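Local coordinates for pyridoxal kinase (Entamoeba histolytica, PDB 4S1H), which probably phosphorylates pyridoxal, at the expense of ATP, to give the cofactor pyridoxal 5'-phosphate, at residues 153-156 / 160-163; 166-169 / 175-178; 237-242 / 274-279; 78-83 / 219-224; 95-100 / 106-111. One frame throughout, in Å; residues are numbered along the deposited sequence.

Interaction 1 of 5, residues 153-156 / 160-163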
# COMPACT_ATOMS: atom_id res chain seq x y z
N LEU A 153 -11.82 -27.92 -17.74
CA LEU A 153 -12.93 -27.82 -18.69
C LEU A 153 -12.82 -26.50 -19.46
O LEU A 153 -12.38 -25.48 -18.94
CB LEU A 153 -14.26 -27.85 -17.93
CG LEU A 153 -14.68 -29.15 -17.25
CD1 LEU A 153 -16.13 -29.11 -16.82
CD2 LEU A 153 -14.45 -30.35 -18.17
N GLU A 154 -13.23 -26.53 -20.72
CA GLU A 154 -13.31 -25.30 -21.50
C GLU A 154 -14.41 -24.42 -20.86
O GLU A 154 -15.41 -24.94 -20.40
CB GLU A 154 -13.66 -25.60 -22.97
CG GLU A 154 -12.57 -26.31 -23.79
CD GLU A 154 -12.26 -25.64 -25.14
OE1 GLU A 154 -11.86 -24.45 -25.17
OE2 GLU A 154 -12.40 -26.31 -26.18
N VAL A 155 -14.22 -23.11 -20.87
CA VAL A 155 -15.25 -22.17 -20.40
C VAL A 155 -15.37 -21.04 -21.40
O VAL A 155 -14.67 -20.05 -21.30
CB VAL A 155 -14.97 -21.61 -18.99
CG1 VAL A 155 -16.14 -20.76 -18.55
CG2 VAL A 155 -14.74 -22.75 -18.01
N ASN A 156 -16.24 -21.24 -22.39
CA ASN A 156 -16.45 -20.29 -23.49
C ASN A 156 -17.86 -19.73 -23.53
O ASN A 156 -18.22 -19.06 -24.49
CB ASN A 156 -16.14 -20.97 -24.83
CG ASN A 156 -14.73 -21.49 -24.92
OD1 ASN A 156 -13.75 -20.75 -24.79
ND2 ASN A 156 -14.62 -22.80 -25.09
N GLU A 160 -21.09 -23.61 -20.27
CA GLU A 160 -19.81 -24.20 -19.90
C GLU A 160 -19.37 -23.78 -18.52
O GLU A 160 -18.90 -24.61 -17.77
CB GLU A 160 -18.74 -23.93 -20.96
CG GLU A 160 -19.02 -24.71 -22.23
CD GLU A 160 -17.97 -24.56 -23.32
OE1 GLU A 160 -17.22 -23.57 -23.32
OE2 GLU A 160 -17.93 -25.45 -24.21
N ALA A 161 -19.49 -22.48 -18.19
CA ALA A 161 -19.18 -22.04 -16.84
C ALA A 161 -20.01 -22.79 -15.82
O ALA A 161 -19.48 -23.13 -14.77
CB ALA A 161 -19.36 -20.54 -16.71
N ILE A 162 -21.29 -23.02 -16.10
CA ILE A 162 -22.14 -23.71 -15.11
C ILE A 162 -21.59 -25.15 -14.85
O ILE A 162 -21.50 -25.59 -13.72
CB ILE A 162 -23.62 -23.70 -15.54
CG1 ILE A 162 -24.23 -22.30 -15.38
CG2 ILE A 162 -24.41 -24.74 -14.77
CD1 ILE A 162 -25.53 -22.11 -16.14
N LYS A 163 -21.23 -25.86 -15.92
CA LYS A 163 -20.65 -27.20 -15.79
C LYS A 163 -19.33 -27.20 -14.99
O LYS A 163 -19.10 -28.08 -14.16
CB LYS A 163 -20.42 -27.82 -17.17
CG LYS A 163 -21.64 -28.04 -18.00
CD LYS A 163 -21.23 -28.68 -19.34
CE LYS A 163 -22.35 -28.87 -20.35
NZ LYS A 163 -21.80 -29.46 -21.61
O HOH W 1 -17.36 -26.57 -19.09
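The backbones come closest between Val-155 and Glu-160, whose CA atoms are 5.0 Å apart where the loop 153-156 bends back against the first turn of helix 158-170. This is the connection between two consecutive helices, 144-151 and 158-170, in the ribokinase-like fold, and a glutamate near the helix N terminus reaches back to the chain just before it. At that same end Ser-157 OG is hydrogen-bonded to Glu-160 N. The Glu-160 side chain is extended beyond CG (chi2 -177°), which brings OE1 to Asn-156 N. That hydrogen bond, 2.7 Å from N to OE1, meets the oxygen nearly head-on. The Asn-156 side-chain amide adds a weak bond from ND2 to the same OE1, its plane turned 52° from the carboxylate, and a straighter but still weak one from ND2 to Glu-154 OE1 at 3.2 Å. Lying between two carboxylates whose OE1 atoms are 5.7 Å apart, the amide probably eases their mutual repulsion. Beneath this polar layer Val-155 CG1 packs on Ala-161 CB at 3.7 Å, while the valine also touches Ala-144, Leu-147 and Ser-148 of the preceding helix. One water ties the two backbones together, donating a hydrogen bond to Glu-154 O at 2.9 Å and another to Glu-160 O at 2.8 Å.

Interaction 2 of 5, residues 166-169 / 175-178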
# COMPACT_ATOMS: atom_id res chain seq x y z
N HIS A 166 -20.00 -26.59 -11.26
CA HIS A 166 -20.44 -27.81 -10.61
C HIS A 166 -19.27 -28.59 -9.98
O HIS A 166 -19.32 -29.00 -8.80
CB HIS A 166 -21.22 -28.67 -11.59
CG HIS A 166 -21.64 -29.99 -11.04
ND1 HIS A 166 -22.68 -30.10 -10.13
CD2 HIS A 166 -21.11 -31.23 -11.18
CE1 HIS A 166 -22.82 -31.37 -9.79
NE2 HIS A 166 -21.88 -32.08 -10.41
N ILE A 167 -18.20 -28.74 -10.76
CA ILE A 167 -17.05 -29.55 -10.36
C ILE A 167 -16.50 -28.98 -9.04
O ILE A 167 -16.24 -29.71 -8.08
CB ILE A 167 -15.93 -29.51 -11.42
CG1 ILE A 167 -16.37 -30.19 -12.74
CG2 ILE A 167 -14.65 -30.13 -10.90
CD1 ILE A 167 -16.66 -31.67 -12.65
N LEU A 168 -16.42 -27.66 -8.98
CA LEU A 168 -15.88 -27.01 -7.78
C LEU A 168 -16.83 -27.01 -6.60
O LEU A 168 -16.39 -27.18 -5.46
CB LEU A 168 -15.43 -25.59 -8.12
CG LEU A 168 -14.35 -25.52 -9.18
CD1 LEU A 168 -13.92 -24.06 -9.28
CD2 LEU A 168 -13.15 -26.42 -8.92
N HIS A 169 -18.11 -26.78 -6.85
CA HIS A 169 -19.13 -26.93 -5.82
C HIS A 169 -19.15 -28.34 -5.21
O HIS A 169 -19.32 -28.49 -4.02
CB HIS A 169 -20.52 -26.62 -6.32
CG HIS A 169 -20.76 -25.19 -6.70
ND1 HIS A 169 -20.38 -24.13 -5.91
CD2 HIS A 169 -21.40 -24.67 -7.77
CE1 HIS A 169 -20.76 -23.00 -6.50
NE2 HIS A 169 -21.40 -23.31 -7.62
N VAL A 175 -19.51 -20.66 -3.08
CA VAL A 175 -19.88 -19.57 -3.99
C VAL A 175 -18.77 -19.35 -5.00
O VAL A 175 -17.61 -19.27 -4.63
CB VAL A 175 -20.21 -18.27 -3.26
CG1 VAL A 175 -20.72 -17.23 -4.25
CG2 VAL A 175 -21.22 -18.49 -2.14
N ILE A 176 -19.13 -19.22 -6.26
CA ILE A 176 -18.18 -18.97 -7.33
C ILE A 176 -18.71 -17.80 -8.11
O ILE A 176 -19.80 -17.88 -8.67
CB ILE A 176 -17.97 -20.19 -8.24
CG1 ILE A 176 -17.53 -21.45 -7.44
CG2 ILE A 176 -16.97 -19.89 -9.34
CD1 ILE A 176 -17.80 -22.72 -8.19
N LEU A 177 -17.95 -16.72 -8.15
CA LEU A 177 -18.25 -15.56 -8.94
C LEU A 177 -17.30 -15.61 -10.14
O LEU A 177 -16.12 -15.37 -10.01
CB LEU A 177 -18.01 -14.27 -8.12
CG LEU A 177 -18.50 -12.99 -8.75
CD1 LEU A 177 -20.02 -12.95 -8.85
CD2 LEU A 177 -17.99 -11.78 -8.00
N VAL A 178 -17.84 -15.95 -11.31
CA VAL A 178 -17.07 -15.97 -12.54
C VAL A 178 -17.14 -14.56 -13.12
O VAL A 178 -18.19 -14.10 -13.51
CB VAL A 178 -17.60 -17.01 -13.55
CG1 VAL A 178 -16.60 -17.12 -14.69
CG2 VAL A 178 -17.81 -18.36 -12.89
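Ile-176 sets its CD1 methyl over one face of the His-169 imidazole in a CH-pi contact, with CD1 3.6 Å from the ring centroid and 20° off the normal. The methyl is displaced toward the rim, and its shortest approach is to CE1 of His-169, at 3.4 Å. A nearly extended isoleucine chain (chi2 159°) carries CD1 out from the strand to the helix. There the same methyl meets Leu-168 as well, 3.7 Å from its CB, so it fits between a ring and an aliphatic side chain of adjacent helical residues. The contact packs the C-terminal part of helix 158-170 against the start of strand 175-183 in the ribokinase-like alpha/beta fold, just across the short turn that joins them. Backbone hydrogen bonds run from Ile-176 to Ser-192 on one neighbouring strand and from Val-175 and Leu-177 to Ile-140 on another. The imidazole is fixed at both nitrogens: ND1 is hydrogen-bonded to Ile-173 O in the turn and NE2 to Ser-192 OG. These bonds hold the buried ring in the rotation that presents its face to the methyl. Leu-168 packs further on Leu-147, Thr-151 and Ile-140.

Interaction 3 of 5, residues 237-242 / 274-279. With ADP (adenosine-5'-diphosphate), chain C.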
# COMPACT_ATOMS: atom_id res chain seq x y z
N ALA A 237 -23.55 -6.11 -3.17
CA ALA A 237 -22.09 -5.88 -3.13
C ALA A 237 -21.50 -6.07 -4.53
O ALA A 237 -20.72 -5.26 -5.00
CB ALA A 237 -21.40 -6.79 -2.12
N VAL A 238 -21.93 -7.13 -5.21
CA VAL A 238 -21.42 -7.37 -6.57
C VAL A 238 -21.84 -6.25 -7.53
O VAL A 238 -21.02 -5.73 -8.31
CB VAL A 238 -21.93 -8.71 -7.13
CG1 VAL A 238 -21.59 -8.87 -8.61
CG2 VAL A 238 -21.34 -9.88 -6.35
N ASN A 239 -23.11 -5.85 -7.46
CA ASN A 239 -23.64 -4.81 -8.36
C ASN A 239 -22.92 -3.48 -8.12
O ASN A 239 -22.52 -2.81 -9.05
CB ASN A 239 -25.15 -4.68 -8.16
CG ASN A 239 -25.85 -4.05 -9.35
OD1 ASN A 239 -25.28 -3.22 -10.08
ND2 ASN A 239 -27.11 -4.37 -9.51
N ARG A 240 -22.72 -3.12 -6.85
CA ARG A 240 -21.99 -1.89 -6.54
C ARG A 240 -20.56 -1.95 -7.05
O ARG A 240 -20.05 -0.99 -7.61
CB ARG A 240 -21.95 -1.64 -5.04
CG ARG A 240 -23.28 -1.25 -4.45
CD ARG A 240 -23.15 -0.93 -2.96
NE ARG A 240 -24.44 -0.68 -2.36
CZ ARG A 240 -24.65 -0.27 -1.10
NH1 ARG A 240 -23.64 -0.05 -0.29
NH2 ARG A 240 -25.89 -0.06 -0.68
N ALA A 241 -19.92 -3.10 -6.87
CA ALA A 241 -18.54 -3.27 -7.27
C ALA A 241 -18.40 -3.18 -8.79
O ALA A 241 -17.54 -2.44 -9.28
CB ALA A 241 -17.96 -4.57 -6.73
N ILE A 242 -19.29 -3.84 -9.54
CA ILE A 242 -19.22 -3.81 -10.99
C ILE A 242 -19.56 -2.42 -11.52
O ILE A 242 -18.94 -1.95 -12.47
CB ILE A 242 -20.19 -4.86 -11.60
CG1 ILE A 242 -19.69 -6.26 -11.19
CG2 ILE A 242 -20.41 -4.68 -13.11
CD1 ILE A 242 -18.58 -6.87 -11.98
N PHE A 274 -26.51 -1.98 -12.79
CA PHE A 274 -26.79 -3.16 -13.63
C PHE A 274 -27.95 -3.92 -13.09
O PHE A 274 -28.38 -3.75 -11.97
CB PHE A 274 -25.56 -4.06 -13.69
CG PHE A 274 -24.41 -3.44 -14.40
CD1 PHE A 274 -23.48 -2.66 -13.73
CD2 PHE A 274 -24.29 -3.62 -15.78
CE1 PHE A 274 -22.44 -2.08 -14.44
CE2 PHE A 274 -23.25 -3.05 -16.47
CZ PHE A 274 -22.33 -2.28 -15.80
N THR A 275 -28.50 -4.76 -13.95
CA THR A 275 -29.61 -5.60 -13.60
C THR A 275 -29.08 -6.94 -13.13
O THR A 275 -28.26 -7.56 -13.82
CB THR A 275 -30.54 -5.77 -14.82
OG1 THR A 275 -31.01 -4.49 -15.25
CG2 THR A 275 -31.72 -6.65 -14.50
N ILE A 276 -29.56 -7.38 -11.97
CA ILE A 276 -29.36 -8.75 -11.48
C ILE A 276 -30.36 -9.64 -12.18
O ILE A 276 -31.59 -9.50 -12.00
CB ILE A 276 -29.62 -8.85 -9.95
CG1 ILE A 276 -28.61 -7.97 -9.21
CG2 ILE A 276 -29.55 -10.29 -9.45
CD1 ILE A 276 -27.18 -8.33 -9.50
N THR A 277 -29.86 -10.55 -13.01
CA THR A 277 -30.75 -11.46 -13.76
C THR A 277 -30.67 -12.87 -13.21
O THR A 277 -29.66 -13.55 -13.39
CB THR A 277 -30.35 -11.44 -15.22
OG1 THR A 277 -30.45 -10.08 -15.68
CG2 THR A 277 -31.26 -12.39 -16.08
N TYR A 278 -31.76 -13.33 -12.60
CA TYR A 278 -31.82 -14.71 -12.10
C TYR A 278 -31.98 -15.69 -13.22
O TYR A 278 -32.85 -15.53 -14.09
CB TYR A 278 -32.93 -14.90 -11.07
CG TYR A 278 -32.75 -13.97 -9.91
CD1 TYR A 278 -31.61 -14.03 -9.13
CD2 TYR A 278 -33.71 -13.00 -9.62
CE1 TYR A 278 -31.42 -13.16 -8.06
CE2 TYR A 278 -33.52 -12.12 -8.56
CZ TYR A 278 -32.37 -12.20 -7.80
OH TYR A 278 -32.22 -11.33 -6.76
N ILE A 279 -31.14 -16.71 -13.19
CA ILE A 279 -31.17 -17.72 -14.26
C ILE A 279 -31.69 -19.05 -13.76
O ILE A 279 -31.68 -19.32 -12.57
CB ILE A 279 -29.78 -17.94 -14.87
CG1 ILE A 279 -28.70 -18.24 -13.79
CG2 ILE A 279 -29.37 -16.70 -15.65
CD1 ILE A 279 -27.51 -19.01 -14.33
PB ADP C . -9.31 -10.20 -14.39
O1B ADP C . -9.24 -10.74 -15.80
O2B ADP C . -8.34 -9.05 -14.14
O3B ADP C . -9.32 -11.29 -13.37
PA ADP C . -11.96 -9.47 -15.33
O1A ADP C . -12.89 -10.62 -15.07
O2A ADP C . -11.37 -9.29 -16.69
O3A ADP C . -10.75 -9.50 -14.25
O5' ADP C . -12.67 -8.11 -14.93
C5' ADP C . -13.26 -7.87 -13.67
C4' ADP C . -14.42 -6.94 -13.90
O4' ADP C . -13.95 -5.74 -14.51
C3' ADP C . -15.43 -7.54 -14.88
O3' ADP C . -16.43 -8.29 -14.19
C2' ADP C . -15.96 -6.32 -15.57
O2' ADP C . -16.99 -5.74 -14.79
C1' ADP C . -14.79 -5.35 -15.59
N9 ADP C . -14.02 -5.33 -16.86
C8 ADP C . -12.83 -5.87 -17.14
N7 ADP C . -12.44 -5.60 -18.41
C5 ADP C . -13.41 -4.85 -18.96
C6 ADP C . -13.65 -4.20 -20.27
N6 ADP C . -12.74 -4.33 -21.25
N1 ADP C . -14.80 -3.52 -20.42
C2 ADP C . -15.72 -3.40 -19.42
N3 ADP C . -15.56 -3.96 -18.20
C4 ADP C . -14.44 -4.68 -17.93
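The Phe-274 ring has Asn-239 OD1 at its edge, near the ring plane, while Ile-242 CG2 approaches obliquely, 3.6 Å from CE1 of Phe-274. The isoleucine and phenylalanine side chains cross at about a right angle. In this ribokinase-like fold the contact fastens helix 234-250, which borders the nucleotide pocket, to the C-terminal chain leading into strand 277-278. The other flat group, the Asn-239 amide, grips the backbone of Phe-274 with both of its polar atoms. OD1 accepts from Phe-274 N at 3.2 Å, with the donor in the carbonyl plane and on a lone pair. ND2 donates to Phe-274 O at 2.8 Å; that oxygen lies close to the amide plane, although ND2 itself stands 47° above the plane of the Phe-274 carbonyl. Two bonds to a single residue fix the rotation of this buried amide, and Ile-276 CG1 packs alongside, 3.9 Å from ND2 of Asn-239. Beyond the two segments, Phe-274 touches Ile-204 of the neighbouring strand and Gln-246, a residue of the ADP site. Ile-242 reaches the nucleotide with its other branch, since a bent chain (chi2 -82°) turns CD1 to the ribose, 3.4 Å from O3' of ADP.

Interaction 4 of 5, residues 78-83 / 219-224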
# COMPACT_ATOMS: atom_id res chain seq x y z
N PHE A 78 -11.65 -11.67 8.02
CA PHE A 78 -11.68 -11.76 6.57
C PHE A 78 -10.29 -12.02 6.05
O PHE A 78 -9.31 -11.41 6.52
CB PHE A 78 -12.24 -10.47 5.95
CG PHE A 78 -13.64 -10.18 6.37
CD1 PHE A 78 -14.72 -10.72 5.63
CD2 PHE A 78 -13.91 -9.44 7.50
CE1 PHE A 78 -16.03 -10.48 6.03
CE2 PHE A 78 -15.20 -9.21 7.92
CZ PHE A 78 -16.26 -9.72 7.17
N LEU A 79 -10.21 -12.92 5.07
CA LEU A 79 -8.98 -13.27 4.44
C LEU A 79 -9.13 -13.14 2.96
O LEU A 79 -10.18 -13.51 2.44
CB LEU A 79 -8.65 -14.70 4.81
CG LEU A 79 -7.36 -15.27 4.27
CD1 LEU A 79 -6.15 -14.58 4.88
CD2 LEU A 79 -7.34 -16.74 4.62
N VAL A 80 -8.11 -12.60 2.30
CA VAL A 80 -8.05 -12.54 0.83
C VAL A 80 -6.73 -13.04 0.36
O VAL A 80 -5.69 -12.69 0.96
CB VAL A 80 -8.24 -11.12 0.26
CG1 VAL A 80 -8.13 -11.10 -1.26
CG2 VAL A 80 -9.55 -10.54 0.71
N THR A 81 -6.73 -13.86 -0.67
CA THR A 81 -5.52 -14.21 -1.36
C THR A 81 -5.64 -13.84 -2.80
O THR A 81 -6.75 -13.89 -3.40
CB THR A 81 -5.12 -15.69 -1.15
OG1 THR A 81 -6.11 -16.51 -1.78
CG2 THR A 81 -5.00 -16.07 0.32
N GLY A 82 -4.51 -13.46 -3.40
CA GLY A 82 -4.41 -13.09 -4.79
C GLY A 82 -3.30 -13.84 -5.48
O GLY A 82 -3.31 -15.10 -5.56
N TYR A 83 -2.35 -13.07 -5.99
CA TYR A 83 -1.28 -13.60 -6.83
C TYR A 83 -0.20 -14.26 -6.00
O TYR A 83 0.22 -13.69 -4.99
CB TYR A 83 -0.65 -12.50 -7.67
CG TYR A 83 0.50 -12.97 -8.52
CD1 TYR A 83 0.27 -13.57 -9.77
CD2 TYR A 83 1.82 -12.83 -8.09
CE1 TYR A 83 1.33 -14.01 -10.55
CE2 TYR A 83 2.87 -13.26 -8.86
CZ TYR A 83 2.63 -13.84 -10.08
OH TYR A 83 3.67 -14.27 -10.86
N THR A 219 -9.25 -5.06 -8.46
CA THR A 219 -10.09 -3.94 -8.02
C THR A 219 -11.49 -4.45 -7.69
O THR A 219 -12.02 -4.16 -6.63
CB THR A 219 -10.09 -2.85 -9.09
OG1 THR A 219 -8.76 -2.36 -9.25
CG2 THR A 219 -11.05 -1.73 -8.75
N LEU A 220 -12.07 -5.27 -8.57
CA LEU A 220 -13.36 -5.89 -8.26
C LEU A 220 -13.36 -6.63 -6.91
O LEU A 220 -14.28 -6.45 -6.09
CB LEU A 220 -13.82 -6.86 -9.37
CG LEU A 220 -15.11 -7.69 -9.12
CD1 LEU A 220 -16.31 -6.81 -8.82
CD2 LEU A 220 -15.37 -8.61 -10.29
N THR A 221 -12.35 -7.46 -6.71
CA THR A 221 -12.22 -8.27 -5.52
C THR A 221 -12.27 -7.38 -4.26
O THR A 221 -13.03 -7.70 -3.33
CB THR A 221 -10.89 -9.03 -5.55
OG1 THR A 221 -10.94 -10.06 -6.54
CG2 THR A 221 -10.55 -9.65 -4.19
N TYR A 222 -11.50 -6.30 -4.23
CA TYR A 222 -11.44 -5.49 -2.99
C TYR A 222 -12.66 -4.59 -2.78
O TYR A 222 -13.08 -4.39 -1.65
CB TYR A 222 -10.14 -4.70 -2.89
CG TYR A 222 -8.98 -5.65 -2.70
CD1 TYR A 222 -8.77 -6.29 -1.46
CD2 TYR A 222 -8.13 -5.94 -3.74
CE1 TYR A 222 -7.72 -7.20 -1.30
CE2 TYR A 222 -7.08 -6.85 -3.57
CZ TYR A 222 -6.90 -7.47 -2.36
OH TYR A 222 -5.87 -8.36 -2.18
N ILE A 223 -13.29 -4.14 -3.86
CA ILE A 223 -14.53 -3.36 -3.69
C ILE A 223 -15.65 -4.31 -3.19
O ILE A 223 -16.36 -3.98 -2.24
CB ILE A 223 -14.97 -2.61 -4.96
CG1 ILE A 223 -13.89 -1.59 -5.38
CG2 ILE A 223 -16.28 -1.86 -4.69
CD1 ILE A 223 -14.10 -0.97 -6.75
N LEU A 224 -15.79 -5.45 -3.86
CA LEU A 224 -16.76 -6.48 -3.42
C LEU A 224 -16.59 -6.87 -1.95
O LEU A 224 -17.52 -6.79 -1.16
CB LEU A 224 -16.59 -7.72 -4.30
CG LEU A 224 -17.36 -8.97 -3.86
CD1 LEU A 224 -18.84 -8.68 -3.86
CD2 LEU A 224 -16.97 -10.11 -4.77
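One methyl, Val-80 CG1, makes this contact, lying 3.7 Å from Tyr-222 OH and 3.9 Å from Tyr-222 CE1 as it meets the phenol ring obliquely. The same methyl is 4.1 Å from Thr-221 CG2, so two consecutive helical side chains receive it. Here helix 216-229 packs against the central sheet of the ribokinase-like fold, on the face that Val-80 of strand 78-81 presents; no hydrogen bond joins the segments, and all three residues are buried. With chi1 at 178°, the valine sends CG1 out to the helix. In the next shell the phenol is held at its far end by a hydrogen bond between Tyr-222 OH and Thr-7 OG1 of the adjacent strand 5-9, and the tyrosine side chain also touches Asn-19 and Ile-25 of helix 18-28. The buried hydroxyl thus has a partner although its neighbour across this contact is a hydrocarbon. Thr-221 divides its branches: CG2 goes to the valine, while OG1 turns beside its own backbone N (chi1 -71°) and is hydrogen-bonded to Gly-217 O, one helical turn back. That residue contributes its backbone N to ADP binding. The same OG1 makes a further, weak hydrogen bond to OD2 of the magnesium ligand Asp-111.

Interaction 5 of 5, residues 95-100 / 106-111. With MG (magnesium ion), chain D.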
# COMPACT_ATOMS: atom_id res chain seq x y z
N ASN A 95 -1.54 -23.65 5.13
CA ASN A 95 -1.31 -23.89 6.56
C ASN A 95 -1.81 -22.74 7.40
O ASN A 95 -2.43 -22.98 8.43
CB ASN A 95 0.16 -24.12 6.86
CG ASN A 95 0.73 -25.36 6.20
OD1 ASN A 95 0.04 -26.35 6.02
ND2 ASN A 95 2.02 -25.30 5.87
N ARG A 96 -1.53 -21.52 6.97
CA ARG A 96 -1.91 -20.31 7.73
C ARG A 96 -3.42 -20.13 7.71
O ARG A 96 -4.01 -19.84 8.73
CB ARG A 96 -1.23 -19.09 7.16
CG ARG A 96 0.29 -19.14 7.20
CD ARG A 96 0.86 -19.26 8.60
NE ARG A 96 2.31 -19.48 8.55
CZ ARG A 96 3.17 -19.16 9.52
NH1 ARG A 96 2.73 -18.59 10.63
NH2 ARG A 96 4.47 -19.41 9.36
N VAL A 97 -4.05 -20.43 6.56
CA VAL A 97 -5.52 -20.37 6.44
C VAL A 97 -6.23 -21.30 7.38
O VAL A 97 -7.20 -20.90 8.06
CB VAL A 97 -5.98 -20.71 5.01
CG1 VAL A 97 -7.50 -20.91 4.92
CG2 VAL A 97 -5.53 -19.63 4.05
N LYS A 98 -5.79 -22.54 7.41
CA LYS A 98 -6.32 -23.53 8.31
C LYS A 98 -6.23 -23.05 9.76
O LYS A 98 -7.20 -23.16 10.49
CB LYS A 98 -5.63 -24.88 8.15
CG LYS A 98 -6.07 -25.63 6.90
CD LYS A 98 -5.68 -27.09 6.91
CE LYS A 98 -4.20 -27.28 6.60
NZ LYS A 98 -3.82 -28.71 6.72
N ARG A 99 -5.07 -22.54 10.15
CA ARG A 99 -4.87 -22.07 11.53
C ARG A 99 -5.81 -20.89 11.82
O ARG A 99 -6.43 -20.86 12.87
CB ARG A 99 -3.41 -21.68 11.75
CG ARG A 99 -3.08 -21.16 13.15
CD ARG A 99 -1.60 -20.83 13.26
NE ARG A 99 -0.76 -22.04 13.22
CZ ARG A 99 0.56 -22.07 12.94
NH1 ARG A 99 1.25 -20.97 12.67
NH2 ARG A 99 1.19 -23.24 12.94
N ILE A 100 -5.90 -19.94 10.89
CA ILE A 100 -6.70 -18.74 11.09
C ILE A 100 -8.21 -19.09 11.22
O ILE A 100 -8.90 -18.54 12.07
CB ILE A 100 -6.41 -17.68 10.00
CG1 ILE A 100 -5.02 -17.06 10.24
CG2 ILE A 100 -7.46 -16.59 10.00
CD1 ILE A 100 -4.47 -16.34 9.02
N VAL A 106 -13.87 -17.04 9.90
CA VAL A 106 -13.13 -16.16 9.02
C VAL A 106 -13.67 -16.40 7.61
O VAL A 106 -13.67 -17.52 7.13
CB VAL A 106 -11.62 -16.43 9.08
CG1 VAL A 106 -10.83 -15.54 8.12
CG2 VAL A 106 -11.12 -16.24 10.51
N TYR A 107 -14.15 -15.34 6.99
CA TYR A 107 -14.63 -15.37 5.62
C TYR A 107 -13.42 -15.23 4.66
O TYR A 107 -12.74 -14.21 4.63
CB TYR A 107 -15.65 -14.25 5.41
CG TYR A 107 -16.38 -14.25 4.07
CD1 TYR A 107 -17.57 -14.97 3.89
CD2 TYR A 107 -15.92 -13.49 2.99
CE1 TYR A 107 -18.24 -14.95 2.67
CE2 TYR A 107 -16.59 -13.47 1.77
CZ TYR A 107 -17.75 -14.19 1.62
OH TYR A 107 -18.42 -14.16 0.41
N PHE A 108 -13.17 -16.27 3.86
CA PHE A 108 -12.03 -16.30 2.96
C PHE A 108 -12.47 -16.16 1.52
O PHE A 108 -13.18 -17.03 0.99
CB PHE A 108 -11.23 -17.57 3.22
CG PHE A 108 -10.10 -17.84 2.25
CD1 PHE A 108 -9.42 -16.83 1.57
CD2 PHE A 108 -9.71 -19.17 2.02
CE1 PHE A 108 -8.38 -17.13 0.71
CE2 PHE A 108 -8.64 -19.45 1.19
CZ PHE A 108 -7.97 -18.43 0.54
N LEU A 109 -12.11 -15.04 0.92
CA LEU A 109 -12.26 -14.80 -0.51
C LEU A 109 -10.94 -15.14 -1.18
O LEU A 109 -9.93 -14.46 -0.97
CB LEU A 109 -12.64 -13.33 -0.78
CG LEU A 109 -12.99 -12.93 -2.22
CD1 LEU A 109 -13.67 -11.58 -2.21
CD2 LEU A 109 -11.80 -12.90 -3.16
N CYS A 110 -10.94 -16.17 -2.00
CA CYS A 110 -9.78 -16.59 -2.76
C CYS A 110 -9.94 -16.07 -4.18
O CYS A 110 -10.89 -16.44 -4.88
CB CYS A 110 -9.62 -18.11 -2.75
SG CYS A 110 -8.18 -18.70 -3.65
N ASP A 111 -9.06 -15.19 -4.59
CA ASP A 111 -9.06 -14.68 -5.96
C ASP A 111 -7.90 -15.36 -6.68
O ASP A 111 -6.76 -14.93 -6.56
CB ASP A 111 -8.83 -13.17 -5.91
CG ASP A 111 -9.05 -12.50 -7.21
OD1 ASP A 111 -9.77 -13.06 -8.06
OD2 ASP A 111 -8.56 -11.35 -7.37
MG MG D . -10.45 -12.59 -9.88
O HOH W 2 -8.96 -10.96 -10.09
O HOH W 3 -9.18 -13.83 -10.74
O HOH W 4 -11.79 -10.96 -8.93
O HOH W 5 -11.30 -12.08 -11.68
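Ile-100 and Val-106 bring the last turn of helix 87-100 against the incoming strand 107-110, with CA atoms 7.2 Å apart, and the separation grows to 8.4 Å between the CA atoms of Val-97 and Phe-108. Ile-100 CG2 meets Val-106 CG2 methyl to methyl at 3.7 Å, and the valine methyl also rests 3.6 Å from Ile-100 O. One helical turn earlier, Val-97 CG1 approaches the Phe-108 ring obliquely, 4.0 Å from CD2, the two side chains crossing at about a right angle. A first torsion of 173° sets the Phe-108 CG anti to its nitrogen and carries the ring out to the helix. These are the helix and second strand of the beta-alpha-beta unit 78-81, 87-100, 107-110, in which Val-97 also packs on Leu-79 of the first strand. At the other end of the segment Asp-111 binds magnesium through OD1 at 2.0 Å; OD2 stays 3.4 Å from the metal, so the carboxylate is monodentate. Four waters and Thr-141 O complete six ligands, and one of the waters can donate to OD2 of Asp-111. Between helix and strand the touching side-chain atoms are all carbon and no hydrogen bond crosses, whereas the metal contact is all oxygen; with four of its six ligands water, the magnesium is held directly by just two protein oxygens.

From the N terminus, interaction 4 opens first and closes the longest loop, joining strand 78-81 to helix 216-229. Within that span lie three short closures in series: interaction 5, then interaction 1, then interaction 2. Interaction 3 begins only after helix 216-229 and brings the C-terminal chain back to helix 234-250; none of the loops cross. Interactions 4 and 5 share the central sheet through neighbouring strands 78-81 and 107-110, with helices on its two faces. Interactions 1 and 2 share helix 158-170. Leu-177 of interaction 2 packs on both Val-238 and Leu-224, linking it to interactions 3 and 4, whose helices follow each other and touch directly.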